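Local coordinates for ferredoxin--NADP reductase, apicoplast (Plasmodium falciparum, PDB 3JQR), which transfers electrons between ferredoxin and NADP(H) through a bound FAD and may serve the last step of apicoplast isoprenoid precursor synthesis, at residues I24-P29 with I223-E228; S31-Y36 with A117-K122; H52-I57 with Y103-S108; G216-D221 with Y248-D253. The protein carries 1 engineered substitution. All blocks are in the same frame, centred on the assembly; numbering follows the deposited sequence.

Overall arrangement
Interactions 2 and 3 belong to the six-stranded antiparallel sheet of the FAD domain: interaction 2 pairs strand 35-41 with strand 114-119, and interaction 3 pairs strand 53-56 with strand 101-104. Their centres are about 16 Å apart and both bind FAD. Interaction 4 lies at the parallel sheet of the NADP domain, its centre about 23 Å from that of interaction 3. Interaction 1 joins the two domains, its centre about 11 Å from that of interaction 2 and about 14 Å from that of interaction 4. Along the chain, interaction 1 spans interactions 2 and 3 and alternates with interaction 4. Pro32 on Tyr218 links interactions 2 and 4, consistent with holding flavin and NADP(+) sites close.

Interaction 1. Residues I24-P29 with I223-E228; sequences INLVRP and ILYLNE
Leu26 and Leu224 have the nearest CA atoms of the two segments, 5.9 Å apart, where the chain leaving strand 16-25 passes a type II turn from Ile223 to Leu226, with Tyr225 at the N-cap position of helix 226-235. Arg28 holds this turn by its first carbonyl. Bends at chi2 (68°) and chi3 (66°) curl its chain back, and NH1 and NH2 of Arg28 both donate to Ile223 O, at 3.1 Å and 3.0 Å, with the oxygen near the guanidinium plane. Leu226 CD2 covers one face of that group, 3.4 Å from Arg28 NH2. A water extends the grip, donating to Leu26 O and Ile223 O and accepting from Leu226 N. Leu26 CD1 sits over the face of the Tyr225 ring, 4.1 Å from its centroid, in a CH-pi contact. Val27 and Leu224 run side by side, and Val27 CG1 meets Leu224 CD2 at 3.7 Å. The contact forms part of the seam between the FAD and NADP domains of the reductase. Tyr225 OH is hydrogen-bonded to Ser106 OG and His37 ND1 on the FAD side. Leu26 and Tyr225 both rest on Ala117 of strand 114-119, Val27 on Val35 of strand 35-41, whereas Ile223 and Leu226 pack against Tyr244 of strand 240-246 in the NADP domain.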
# COMPACT_ATOMS: atom_id res chain seq x y z
N ILE A 24 2.90 -7.37 -24.82
CA ILE A 24 2.62 -6.10 -25.48
C ILE A 24 2.33 -4.97 -24.49
O ILE A 24 1.66 -5.16 -23.47
CB ILE A 24 1.45 -6.22 -26.47
CG1 ILE A 24 0.13 -6.43 -25.73
CG2 ILE A 24 1.70 -7.36 -27.46
CD1 ILE A 24 -1.09 -6.00 -26.53
N ASN A 25 2.87 -3.81 -24.81
CA ASN A 25 2.63 -2.59 -24.06
C ASN A 25 1.15 -2.22 -24.16
O ASN A 25 0.60 -2.14 -25.25
CB ASN A 25 3.50 -1.47 -24.63
CG ASN A 25 3.76 -0.36 -23.64
OD1 ASN A 25 4.17 -0.61 -22.50
ND2 ASN A 25 3.54 0.88 -24.06
N LEU A 26 0.51 -2.00 -23.01
CA LEU A 26 -0.93 -1.73 -22.98
C LEU A 26 -1.29 -0.25 -23.11
O LEU A 26 -2.45 0.09 -23.39
CB LEU A 26 -1.56 -2.29 -21.71
CG LEU A 26 -2.06 -3.73 -21.79
CD1 LEU A 26 -2.77 -4.11 -20.49
CD2 LEU A 26 -2.99 -3.88 -22.98
N VAL A 27 -0.32 0.63 -22.90
CA VAL A 27 -0.59 2.07 -22.93
C VAL A 27 -0.07 2.72 -24.21
O VAL A 27 0.84 2.20 -24.85
CB VAL A 27 0.02 2.78 -21.70
CG1 VAL A 27 -0.62 2.26 -20.42
CG2 VAL A 27 1.53 2.59 -21.67
N ARG A 28 -0.67 3.84 -24.58
CA ARG A 28 -0.23 4.61 -25.75
C ARG A 28 0.87 5.59 -25.33
O ARG A 28 1.14 5.76 -24.15
CB ARG A 28 -1.42 5.33 -26.40
CG ARG A 28 -2.29 4.45 -27.31
CD ARG A 28 -3.07 3.39 -26.52
NE ARG A 28 -4.07 3.97 -25.63
CZ ARG A 28 -4.69 3.30 -24.67
NH1 ARG A 28 -4.41 2.02 -24.46
NH2 ARG A 28 -5.59 3.90 -23.90
N PRO A 29 1.53 6.24 -26.31
CA PRO A 29 2.75 7.00 -26.03
C PRO A 29 2.65 8.14 -25.02
O PRO A 29 3.65 8.50 -24.41
CB PRO A 29 3.15 7.54 -27.41
CG PRO A 29 2.52 6.61 -28.38
CD PRO A 29 1.21 6.21 -27.75
N ILE A 223 -5.56 4.38 -20.27
CA ILE A 223 -6.66 3.43 -20.14
C ILE A 223 -6.22 2.05 -20.61
O ILE A 223 -5.91 1.85 -21.77
CB ILE A 223 -7.89 3.88 -20.97
CG1 ILE A 223 -8.35 5.27 -20.53
CG2 ILE A 223 -9.02 2.85 -20.83
CD1 ILE A 223 -9.52 5.81 -21.32
N LEU A 224 -6.18 1.10 -19.68
CA LEU A 224 -5.80 -0.27 -20.03
C LEU A 224 -6.97 -1.00 -20.68
O LEU A 224 -8.13 -0.75 -20.34
CB LEU A 224 -5.31 -1.02 -18.79
CG LEU A 224 -4.26 -0.28 -17.97
CD1 LEU A 224 -3.94 -1.04 -16.70
CD2 LEU A 224 -3.00 -0.03 -18.79
N TYR A 225 -6.65 -1.89 -21.61
CA TYR A 225 -7.66 -2.65 -22.33
C TYR A 225 -8.70 -1.75 -22.98
O TYR A 225 -9.89 -2.07 -23.02
CB TYR A 225 -8.33 -3.69 -21.41
CG TYR A 225 -7.37 -4.77 -20.96
CD1 TYR A 225 -6.92 -5.73 -21.85
CD2 TYR A 225 -6.91 -4.81 -19.65
CE1 TYR A 225 -6.04 -6.72 -21.44
CE2 TYR A 225 -6.03 -5.80 -19.24
CZ TYR A 225 -5.60 -6.75 -20.14
OH TYR A 225 -4.72 -7.73 -19.74
N LEU A 226 -8.25 -0.61 -23.50
CA LEU A 226 -9.15 0.33 -24.15
C LEU A 226 -9.94 -0.33 -25.29
O LEU A 226 -11.14 -0.11 -25.43
CB LEU A 226 -8.38 1.55 -24.67
CG LEU A 226 -9.24 2.64 -25.32
CD1 LEU A 226 -10.32 3.12 -24.36
CD2 LEU A 226 -8.38 3.80 -25.79
N ASN A 227 -9.26 -1.15 -26.09
CA ASN A 227 -9.90 -1.87 -27.19
C ASN A 227 -11.07 -2.75 -26.74
O ASN A 227 -12.14 -2.71 -27.34
CB ASN A 227 -8.88 -2.73 -27.94
CG ASN A 227 -7.86 -1.89 -28.70
OD1 ASN A 227 -6.96 -2.43 -29.34
ND2 ASN A 227 -8.01 -0.58 -28.63
N GLU A 228 -10.85 -3.54 -25.70
CA GLU A 228 -11.89 -4.42 -25.17
C GLU A 228 -13.07 -3.61 -24.64
O GLU A 228 -14.23 -3.92 -24.93
CB GLU A 228 -11.34 -5.33 -24.06
CG GLU A 228 -10.47 -6.48 -24.56
CD GLU A 228 -9.06 -6.04 -24.90
OE1 GLU A 228 -8.75 -4.84 -24.75
OE2 GLU A 228 -8.25 -6.90 -25.31
O HOH W 1 -5.24 -0.89 -23.45

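Interaction 2. Residues S31-Y36 with A117-K122. With FAD (flavin-adenine dinucleotide), chain B.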
# COMPACT_ATOMS: atom_id res chain seq x y z
N SER A 31 1.16 8.13 -22.23
CA SER A 31 1.06 7.62 -20.86
C SER A 31 2.43 7.65 -20.19
O SER A 31 3.43 7.29 -20.80
CB SER A 31 0.51 6.19 -20.85
OG SER A 31 0.32 5.74 -19.52
N PRO A 32 2.47 8.10 -18.92
CA PRO A 32 3.68 8.08 -18.11
C PRO A 32 3.94 6.69 -17.53
O PRO A 32 5.07 6.38 -17.13
CB PRO A 32 3.37 9.08 -16.99
CG PRO A 32 1.89 9.02 -16.85
CD PRO A 32 1.34 8.75 -18.23
N ASN A 33 2.90 5.87 -17.47
CA ASN A 33 3.03 4.50 -16.98
C ASN A 33 3.70 3.60 -18.00
O ASN A 33 3.72 3.89 -19.20
CB ASN A 33 1.66 3.92 -16.64
CG ASN A 33 0.93 4.74 -15.60
OD1 ASN A 33 1.53 5.22 -14.64
ND2 ASN A 33 -0.38 4.89 -15.78
N GLU A 34 4.26 2.50 -17.52
CA GLU A 34 4.73 1.43 -18.37
C GLU A 34 4.00 0.17 -17.92
O GLU A 34 4.15 -0.26 -16.78
CB GLU A 34 6.24 1.26 -18.25
CG GLU A 34 6.83 0.18 -19.15
CD GLU A 34 8.35 0.15 -19.11
OE1 GLU A 34 8.95 -0.53 -19.96
OE2 GLU A 34 8.94 0.81 -18.23
N VAL A 35 3.20 -0.40 -18.81
CA VAL A 35 2.35 -1.54 -18.47
C VAL A 35 2.37 -2.59 -19.57
O VAL A 35 2.29 -2.25 -20.76
CB VAL A 35 0.90 -1.10 -18.22
CG1 VAL A 35 0.10 -2.24 -17.62
CG2 VAL A 35 0.86 0.12 -17.32
N TYR A 36 2.46 -3.85 -19.19
CA TYR A 36 2.52 -4.93 -20.16
C TYR A 36 1.38 -5.93 -20.02
O TYR A 36 1.07 -6.40 -18.93
CB TYR A 36 3.86 -5.67 -20.08
CG TYR A 36 5.04 -4.85 -20.52
CD1 TYR A 36 5.95 -4.37 -19.59
CD2 TYR A 36 5.26 -4.56 -21.86
CE1 TYR A 36 7.04 -3.62 -19.98
CE2 TYR A 36 6.35 -3.80 -22.26
CZ TYR A 36 7.24 -3.34 -21.32
OH TYR A 36 8.32 -2.59 -21.70
N ALA A 117 -2.16 -8.28 -16.67
CA ALA A 117 -1.70 -6.92 -16.95
C ALA A 117 -0.82 -6.40 -15.81
O ALA A 117 -1.27 -6.31 -14.66
CB ALA A 117 -2.89 -6.00 -17.17
N ILE A 118 0.42 -6.07 -16.12
CA ILE A 118 1.40 -5.73 -15.09
C ILE A 118 2.04 -4.36 -15.25
O ILE A 118 2.75 -4.10 -16.23
CB ILE A 118 2.51 -6.81 -15.03
CG1 ILE A 118 1.89 -8.19 -14.81
CG2 ILE A 118 3.51 -6.48 -13.93
CD1 ILE A 118 2.91 -9.30 -14.71
N LYS A 119 1.78 -3.47 -14.29
CA LYS A 119 2.42 -2.16 -14.27
C LYS A 119 3.87 -2.28 -13.78
O LYS A 119 4.15 -3.00 -12.81
CB LYS A 119 1.64 -1.20 -13.37
CG LYS A 119 2.23 0.20 -13.28
CD LYS A 119 1.26 1.17 -12.63
CE LYS A 119 1.85 2.57 -12.57
NZ LYS A 119 0.96 3.52 -11.84
N ILE A 120 4.78 -1.59 -14.45
CA ILE A 120 6.18 -1.59 -14.04
C ILE A 120 6.43 -0.57 -12.92
O ILE A 120 6.31 0.64 -13.12
CB ILE A 120 7.12 -1.33 -15.23
CG1 ILE A 120 6.91 -2.39 -16.31
CG2 ILE A 120 8.57 -1.31 -14.77
CD1 ILE A 120 7.15 -3.80 -15.84
N HIS A 121 6.77 -1.08 -11.74
CA HIS A 121 6.92 -0.27 -10.53
C HIS A 121 8.34 0.30 -10.39
O HIS A 121 9.31 -0.45 -10.27
CB HIS A 121 6.55 -1.12 -9.30
CG HIS A 121 6.74 -0.44 -7.98
ND1 HIS A 121 5.72 0.21 -7.32
CD2 HIS A 121 7.82 -0.36 -7.17
CE1 HIS A 121 6.17 0.69 -6.17
NE2 HIS A 121 7.45 0.35 -6.06
N LYS A 122 8.44 1.62 -10.43
CA LYS A 122 9.67 2.34 -10.13
C LYS A 122 9.32 3.51 -9.20
O LYS A 122 8.28 4.15 -9.39
CB LYS A 122 10.31 2.91 -11.40
CG LYS A 122 9.94 2.21 -12.70
CD LYS A 122 10.66 2.86 -13.88
CE LYS A 122 9.99 2.53 -15.21
NZ LYS A 122 8.67 3.21 -15.37
PA FAD B . 8.15 -4.58 -4.78
O1A FAD B . 7.23 -5.51 -4.09
O2A FAD B . 9.59 -4.90 -4.84
O5B FAD B . 7.98 -3.12 -4.13
C5B FAD B . 6.71 -2.46 -4.19
C4B FAD B . 6.37 -1.79 -2.86
O4B FAD B . 6.34 -2.77 -1.78
C3B FAD B . 7.48 -0.81 -2.50
O3B FAD B . 7.19 0.47 -3.06
C2B FAD B . 7.37 -0.75 -0.98
O2B FAD B . 6.32 0.14 -0.61
C1B FAD B . 6.98 -2.19 -0.60
N9A FAD B . 8.17 -3.01 -0.24
C8A FAD B . 9.25 -3.21 -1.00
N7A FAD B . 10.11 -4.01 -0.36
C5A FAD B . 9.57 -4.32 0.82
C6A FAD B . 9.99 -5.09 1.89
N6A FAD B . 11.16 -5.72 1.86
N1A FAD B . 9.19 -5.20 2.97
C2A FAD B . 8.02 -4.58 3.01
N3A FAD B . 7.59 -3.84 2.00
C4A FAD B . 8.34 -3.69 0.90
N1 FAD B . -0.23 -5.29 -9.99
C2 FAD B . -0.36 -5.10 -11.37
O2 FAD B . 0.46 -4.41 -11.99
N3 FAD B . -1.42 -5.70 -12.05
C4 FAD B . -2.35 -6.48 -11.35
O4 FAD B . -3.28 -7.01 -11.96
C4X FAD B . -2.23 -6.66 -9.98
N5 FAD B . -3.16 -7.45 -9.28
C5X FAD B . -3.07 -7.60 -7.89
C6 FAD B . -4.02 -8.32 -7.18
C7 FAD B . -3.90 -8.46 -5.80
C7M FAD B . -4.95 -9.26 -5.02
C8 FAD B . -2.83 -7.87 -5.13
C8M FAD B . -2.69 -8.02 -3.61
C9 FAD B . -1.89 -7.14 -5.84
C9A FAD B . -2.01 -7.01 -7.21
N10 FAD B . -1.06 -6.28 -7.92
C10 FAD B . -1.18 -6.07 -9.30
C1' FAD B . 0.12 -5.76 -7.21
C2' FAD B . 1.33 -6.55 -7.70
O2' FAD B . 1.58 -7.62 -6.79
C3' FAD B . 2.55 -5.64 -7.80
O3' FAD B . 3.31 -5.96 -8.98
C4' FAD B . 3.41 -5.84 -6.58
O4' FAD B . 2.67 -5.47 -5.41
C5' FAD B . 4.71 -5.04 -6.69
O5' FAD B . 5.81 -5.94 -6.69
P FAD B . 7.24 -5.51 -7.28
O1P FAD B . 8.18 -6.63 -7.08
O2P FAD B . 7.09 -4.93 -8.62
O3P FAD B . 7.64 -4.31 -6.27
O HOH W 2 0.68 6.48 -12.65
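Lys119 leaves its backbone with CG anti to N (chi1 -180°), and the straight chain beyond CG brings NZ to Asn33, while Glu34, equally extended (chi1 -178°), lays its chain obliquely over Ile120. The segments hold the facing ends of neighbouring antiparallel strands 35-41 and 114-119 in the beta-barrel FAD domain of the ferredoxin reductase family. Tyr36 and Ile118 form a hydrogen-bonded pair, Tyr36 N reaching Ile118 O at 3.0 Å; Val35 and Lys119 form the next, non-hydrogen-bonded pair. Beyond it Ile120 N donates almost straight (173°) to Glu34 O at 2.8 Å. Strand 114-119 turns its other backbone edge to the flavin: FAD N3 donates to Ala117 O at 2.7 Å and Lys119 N donates to FAD O2 at 2.8 Å, which fixes the pyrimidine end of the isoalloxazine. Lys119, which also binds NADP(+) in another structure of this protein, makes a weak bond from NZ to Asn33 OD1 at 3.3 Å. Tyr36 OH donates to the anti lone pair of Glu34 OE1 at 2.8 Å, while Glu34 OE2 forms a long salt bridge with Lys122 NZ. Farther along, the His121 ring takes FAD C5B over one face, 3.4 Å above its plane and offset toward the rim.

Interaction 3. Residues H52-I57 with Y103-S108. With FAD (flavin-adenine dinucleotide), chain B.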
# COMPACT_ATOMS: atom_id res chain seq x y z
N HIS A 52 -10.30 -14.25 -10.43
CA HIS A 52 -9.18 -14.81 -9.67
C HIS A 52 -7.87 -14.13 -10.01
O HIS A 52 -7.73 -13.50 -11.07
CB HIS A 52 -9.05 -16.32 -9.89
CG HIS A 52 -9.94 -17.14 -9.01
ND1 HIS A 52 -10.45 -18.36 -9.39
CD2 HIS A 52 -10.41 -16.91 -7.76
CE1 HIS A 52 -11.20 -18.84 -8.42
NE2 HIS A 52 -11.19 -17.98 -7.42
N THR A 53 -6.90 -14.26 -9.11
CA THR A 53 -5.56 -13.79 -9.39
C THR A 53 -4.65 -15.00 -9.54
O THR A 53 -5.02 -16.12 -9.19
CB THR A 53 -5.04 -12.88 -8.26
OG1 THR A 53 -4.89 -13.64 -7.06
CG2 THR A 53 -6.01 -11.74 -8.01
N CYS A 54 -3.46 -14.78 -10.09
CA CYS A 54 -2.45 -15.81 -10.17
C CYS A 54 -1.17 -15.26 -9.58
O CYS A 54 -0.91 -14.06 -9.67
CB CYS A 54 -2.23 -16.25 -11.62
SG CYS A 54 -1.23 -15.09 -12.60
N GLY A 55 -0.38 -16.12 -8.97
CA GLY A 55 0.90 -15.71 -8.44
C GLY A 55 2.00 -15.99 -9.43
O GLY A 55 2.09 -17.08 -9.98
N ILE A 56 2.84 -14.98 -9.67
CA ILE A 56 4.03 -15.16 -10.47
C ILE A 56 5.25 -15.19 -9.55
O ILE A 56 5.43 -14.28 -8.74
CB ILE A 56 4.19 -14.01 -11.49
CG1 ILE A 56 3.06 -14.05 -12.52
CG2 ILE A 56 5.55 -14.09 -12.18
CD1 ILE A 56 3.13 -12.95 -13.55
N ILE A 57 6.07 -16.23 -9.66
CA ILE A 57 7.31 -16.30 -8.90
C ILE A 57 8.48 -15.75 -9.72
O ILE A 57 8.91 -16.37 -10.68
CB ILE A 57 7.66 -17.74 -8.48
CG1 ILE A 57 6.49 -18.37 -7.71
CG2 ILE A 57 8.93 -17.76 -7.64
CD1 ILE A 57 6.66 -19.86 -7.49
N TYR A 103 -1.41 -11.22 -9.56
CA TYR A 103 -1.90 -10.43 -10.68
C TYR A 103 -3.26 -10.93 -11.14
O TYR A 103 -3.44 -12.12 -11.40
CB TYR A 103 -0.87 -10.45 -11.82
CG TYR A 103 0.45 -9.88 -11.37
CD1 TYR A 103 1.51 -10.70 -11.01
CD2 TYR A 103 0.61 -8.51 -11.24
CE1 TYR A 103 2.70 -10.17 -10.57
CE2 TYR A 103 1.79 -7.97 -10.81
CZ TYR A 103 2.84 -8.79 -10.48
OH TYR A 103 4.02 -8.24 -10.04
N SER A 104 -4.22 -10.02 -11.23
CA SER A 104 -5.57 -10.39 -11.64
C SER A 104 -5.54 -10.90 -13.08
O SER A 104 -4.89 -10.31 -13.94
CB SER A 104 -6.52 -9.19 -11.54
OG SER A 104 -6.55 -8.66 -10.23
N ILE A 105 -6.25 -11.99 -13.33
CA ILE A 105 -6.30 -12.54 -14.67
C ILE A 105 -7.34 -11.77 -15.50
O ILE A 105 -8.47 -11.59 -15.06
CB ILE A 105 -6.60 -14.04 -14.66
CG1 ILE A 105 -5.44 -14.78 -13.98
CG2 ILE A 105 -6.80 -14.55 -16.07
CD1 ILE A 105 -5.85 -16.06 -13.28
N SER A 106 -6.93 -11.32 -16.68
CA SER A 106 -7.77 -10.49 -17.54
C SER A 106 -8.42 -11.26 -18.69
O SER A 106 -9.25 -10.71 -19.43
CB SER A 106 -6.97 -9.31 -18.09
OG SER A 106 -5.93 -9.75 -18.95
N SER A 107 -8.03 -12.52 -18.85
CA SER A 107 -8.67 -13.41 -19.83
C SER A 107 -9.83 -14.14 -19.17
O SER A 107 -9.99 -14.09 -17.96
CB SER A 107 -7.66 -14.44 -20.33
OG SER A 107 -7.15 -15.20 -19.24
N SER A 108 -10.65 -14.81 -19.98
CA SER A 108 -11.75 -15.62 -19.44
C SER A 108 -11.45 -17.12 -19.57
O SER A 108 -10.55 -17.52 -20.31
CB SER A 108 -13.08 -15.28 -20.11
OG SER A 108 -13.03 -15.52 -21.51
PA FAD B . 8.15 -4.58 -4.78
O1A FAD B . 7.23 -5.51 -4.09
O2A FAD B . 9.59 -4.90 -4.84
O5B FAD B . 7.98 -3.12 -4.13
C5B FAD B . 6.71 -2.46 -4.19
C4B FAD B . 6.37 -1.79 -2.86
O4B FAD B . 6.34 -2.77 -1.78
C3B FAD B . 7.48 -0.81 -2.50
O3B FAD B . 7.19 0.47 -3.06
C2B FAD B . 7.37 -0.75 -0.98
O2B FAD B . 6.32 0.14 -0.61
C1B FAD B . 6.98 -2.19 -0.60
N9A FAD B . 8.17 -3.01 -0.24
C8A FAD B . 9.25 -3.21 -1.00
N7A FAD B . 10.11 -4.01 -0.36
C5A FAD B . 9.57 -4.32 0.82
C6A FAD B . 9.99 -5.09 1.89
N6A FAD B . 11.16 -5.72 1.86
N1A FAD B . 9.19 -5.20 2.97
C2A FAD B . 8.02 -4.58 3.01
N3A FAD B . 7.59 -3.84 2.00
C4A FAD B . 8.34 -3.69 0.90
N1 FAD B . -0.23 -5.29 -9.99
C2 FAD B . -0.36 -5.10 -11.37
O2 FAD B . 0.46 -4.41 -11.99
N3 FAD B . -1.42 -5.70 -12.05
C4 FAD B . -2.35 -6.48 -11.35
O4 FAD B . -3.28 -7.01 -11.96
C4X FAD B . -2.23 -6.66 -9.98
N5 FAD B . -3.16 -7.45 -9.28
C5X FAD B . -3.07 -7.60 -7.89
C6 FAD B . -4.02 -8.32 -7.18
C7 FAD B . -3.90 -8.46 -5.80
C7M FAD B . -4.95 -9.26 -5.02
C8 FAD B . -2.83 -7.87 -5.13
C8M FAD B . -2.69 -8.02 -3.61
C9 FAD B . -1.89 -7.14 -5.84
C9A FAD B . -2.01 -7.01 -7.21
N10 FAD B . -1.06 -6.28 -7.92
C10 FAD B . -1.18 -6.07 -9.30
C1' FAD B . 0.12 -5.76 -7.21
C2' FAD B . 1.33 -6.55 -7.70
O2' FAD B . 1.58 -7.62 -6.79
C3' FAD B . 2.55 -5.64 -7.80
O3' FAD B . 3.31 -5.96 -8.98
C4' FAD B . 3.41 -5.84 -6.58
O4' FAD B . 2.67 -5.47 -5.41
C5' FAD B . 4.71 -5.04 -6.69
O5' FAD B . 5.81 -5.94 -6.69
P FAD B . 7.24 -5.51 -7.28
O1P FAD B . 8.18 -6.63 -7.08
O2P FAD B . 7.09 -4.93 -8.62
O3P FAD B . 7.64 -4.31 -6.27
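Tyr103 lies between Ile56 and the cofactor: its CD1 touches Ile56 CD1 at 3.8 Å, and its CD2 side faces the flavin, with FAD C2 near the ring plane. Tyr103 and Ser104 belong to the Arg-x-Tyr-Ser flavin-binding motif, on a strand of the antiparallel barrel. Tyr103 OH shares a short 2.6 Å hydrogen bond with FAD O3' of the ribityl chain. Ser104 N donates to FAD O4 at 3.2 Å and weakly to FAD N5, so one backbone N-H serves two flavin atoms. Behind this first shell, strand pairing sets the position of both residues. Tyr103 N donates to Cys54 O at 2.9 Å, Cys54 N returns a bond to Tyr103 O at 3.0 Å, and Thr53 CG2 meets Ser104 OG. Strand 150-157 pairs with the other edge of strand 53-56, and its Leu153 touches Cys54 and Ile56. Just past strand 101-104, Ile105 N points nearly straight (177°) at His52 O, 3.1 Å away, and Ile105 CD1 reaches Cys54 CB at 4.0 Å.

Interaction 4. Residues G216-D221 with Y248-D253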
# COMPACT_ATOMS: atom_id res chain seq x y z
N GLY A 216 -10.69 5.21 -13.27
CA GLY A 216 -9.78 6.35 -13.16
C GLY A 216 -8.36 6.03 -13.55
O GLY A 216 -7.80 5.02 -13.13
N VAL A 217 -7.76 6.89 -14.37
CA VAL A 217 -6.38 6.72 -14.82
C VAL A 217 -5.71 8.08 -15.05
O VAL A 217 -6.37 9.11 -15.04
CB VAL A 217 -6.31 5.88 -16.11
CG1 VAL A 217 -6.72 4.44 -15.84
CG2 VAL A 217 -7.18 6.49 -17.20
N TYR A 218 -4.39 8.07 -15.25
CA TYR A 218 -3.67 9.32 -15.45
C TYR A 218 -4.29 10.15 -16.56
O TYR A 218 -4.71 11.29 -16.34
CB TYR A 218 -2.18 9.06 -15.74
CG TYR A 218 -1.36 10.33 -15.86
CD1 TYR A 218 -0.69 10.86 -14.76
CD2 TYR A 218 -1.25 10.99 -17.08
CE1 TYR A 218 0.06 12.02 -14.87
CE2 TYR A 218 -0.50 12.15 -17.19
CZ TYR A 218 0.16 12.66 -16.08
OH TYR A 218 0.90 13.81 -16.20
N ASN A 219 -4.36 9.58 -17.76
CA ASN A 219 -4.96 10.25 -18.91
C ASN A 219 -5.54 9.25 -19.91
O ASN A 219 -5.57 8.05 -19.64
CB ASN A 219 -3.94 11.17 -19.59
CG ASN A 219 -2.74 10.41 -20.12
OD1 ASN A 219 -2.70 9.18 -20.08
ND2 ASN A 219 -1.76 11.14 -20.64
N GLU A 220 -5.98 9.74 -21.06
CA GLU A 220 -6.61 8.88 -22.07
C GLU A 220 -5.71 7.72 -22.48
O GLU A 220 -6.15 6.57 -22.53
CB GLU A 220 -7.04 9.70 -23.29
CG GLU A 220 -7.62 8.87 -24.42
CD GLU A 220 -8.45 9.70 -25.39
OE1 GLU A 220 -9.08 10.69 -24.95
OE2 GLU A 220 -8.48 9.36 -26.59
N ASP A 221 -4.45 8.02 -22.77
CA ASP A 221 -3.48 7.01 -23.20
C ASP A 221 -3.10 6.00 -22.11
O ASP A 221 -2.31 5.09 -22.36
CB ASP A 221 -2.22 7.68 -23.75
CG ASP A 221 -2.40 8.21 -25.16
OD1 ASP A 221 -3.56 8.38 -25.59
OD2 ASP A 221 -1.38 8.47 -25.84
N TYR A 248 -4.32 13.04 -14.28
CA TYR A 248 -3.07 13.70 -14.66
C TYR A 248 -2.17 13.84 -13.44
O TYR A 248 -1.33 14.73 -13.36
CB TYR A 248 -3.34 15.06 -15.31
CG TYR A 248 -4.31 14.99 -16.47
CD1 TYR A 248 -5.65 15.32 -16.29
CD2 TYR A 248 -3.89 14.58 -17.73
CE1 TYR A 248 -6.54 15.25 -17.34
CE2 TYR A 248 -4.78 14.51 -18.78
CZ TYR A 248 -6.11 14.84 -18.58
OH TYR A 248 -7.00 14.78 -19.63
N LYS A 249 -2.38 12.94 -12.48
CA LYS A 249 -1.53 12.82 -11.30
C LYS A 249 -1.02 11.39 -11.20
O LYS A 249 -1.82 10.45 -11.11
CB LYS A 249 -2.32 13.17 -10.04
CG LYS A 249 -2.95 14.55 -10.04
CD LYS A 249 -1.90 15.64 -10.08
CE LYS A 249 -2.53 17.02 -9.91
NZ LYS A 249 -3.59 17.26 -10.93
N GLN A 250 0.29 11.21 -11.22
CA GLN A 250 0.88 9.88 -11.12
C GLN A 250 0.69 9.27 -9.74
O GLN A 250 0.74 8.05 -9.57
CB GLN A 250 2.37 9.91 -11.48
CG GLN A 250 2.63 9.98 -12.97
CD GLN A 250 4.10 10.16 -13.29
OE1 GLN A 250 4.50 11.18 -13.86
NE2 GLN A 250 4.91 9.17 -12.93
N ASN A 251 0.47 10.12 -8.75
CA ASN A 251 0.18 9.68 -7.40
C ASN A 251 -1.20 9.03 -7.33
O ASN A 251 -2.17 9.54 -7.89
CB ASN A 251 0.25 10.86 -6.44
CG ASN A 251 -0.03 10.47 -5.01
OD1 ASN A 251 0.84 9.92 -4.32
ND2 ASN A 251 -1.24 10.75 -4.54
N SER A 252 -1.30 7.90 -6.63
CA SER A 252 -2.54 7.12 -6.61
C SER A 252 -3.59 7.68 -5.65
O SER A 252 -4.79 7.54 -5.89
CB SER A 252 -2.25 5.65 -6.28
OG SER A 252 -2.22 5.45 -4.87
N ASP A 253 -3.15 8.29 -4.56
CA ASP A 253 -4.08 8.89 -3.61
C ASP A 253 -4.85 10.02 -4.27
O ASP A 253 -6.04 10.22 -4.02
CB ASP A 253 -3.35 9.40 -2.37
CG ASP A 253 -4.29 9.97 -1.32
OD1 ASP A 253 -5.38 9.40 -1.12
OD2 ASP A 253 -3.93 11.00 -0.70
O HOH W 3 -6.19 12.51 -21.40
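Tyr218 gives up the most surface here, its ring lying flat against the backbone of Tyr248. Tyr248 CA sits over the ring centre, 3.6 Å from the Tyr218 centroid, in a CH-pi contact. CG of Tyr218 stands opposite its backbone N (chi1 -176°), which swings the ring across the opposing chain. The Tyr248 ring turns its edge toward the same aromatic face in a T-shaped pair, centroids 6.0 Å apart and planes at 73°. Tyr248 N donates to a lone pair of Tyr218 O at 2.7 Å, in the carbonyl plane, and that oxygen also lies over one face of the Tyr248 ring. The contact lies at the ends of strands 211-217 and 240-246, neighbours in the parallel sheet of the Rossmann-like NADP domain, and Val217 and Tyr218 bind NADP(+) in another structure of this protein. At the rim of the Tyr218 ring, Gln250 brings its backbone N to the edge and CG to within 3.8 Å of Tyr218 CE1; Pro32 of the FAD domain also touches this tyrosine. Asn219 CB packs against Tyr248 CE2 at 3.5 Å, while the Asn219 amide is held by Ser222 and Asn30. A water accepts from Glu220 N at 2.8 Å and is hydrogen-bonded to Tyr248 OH at 3.0 Å.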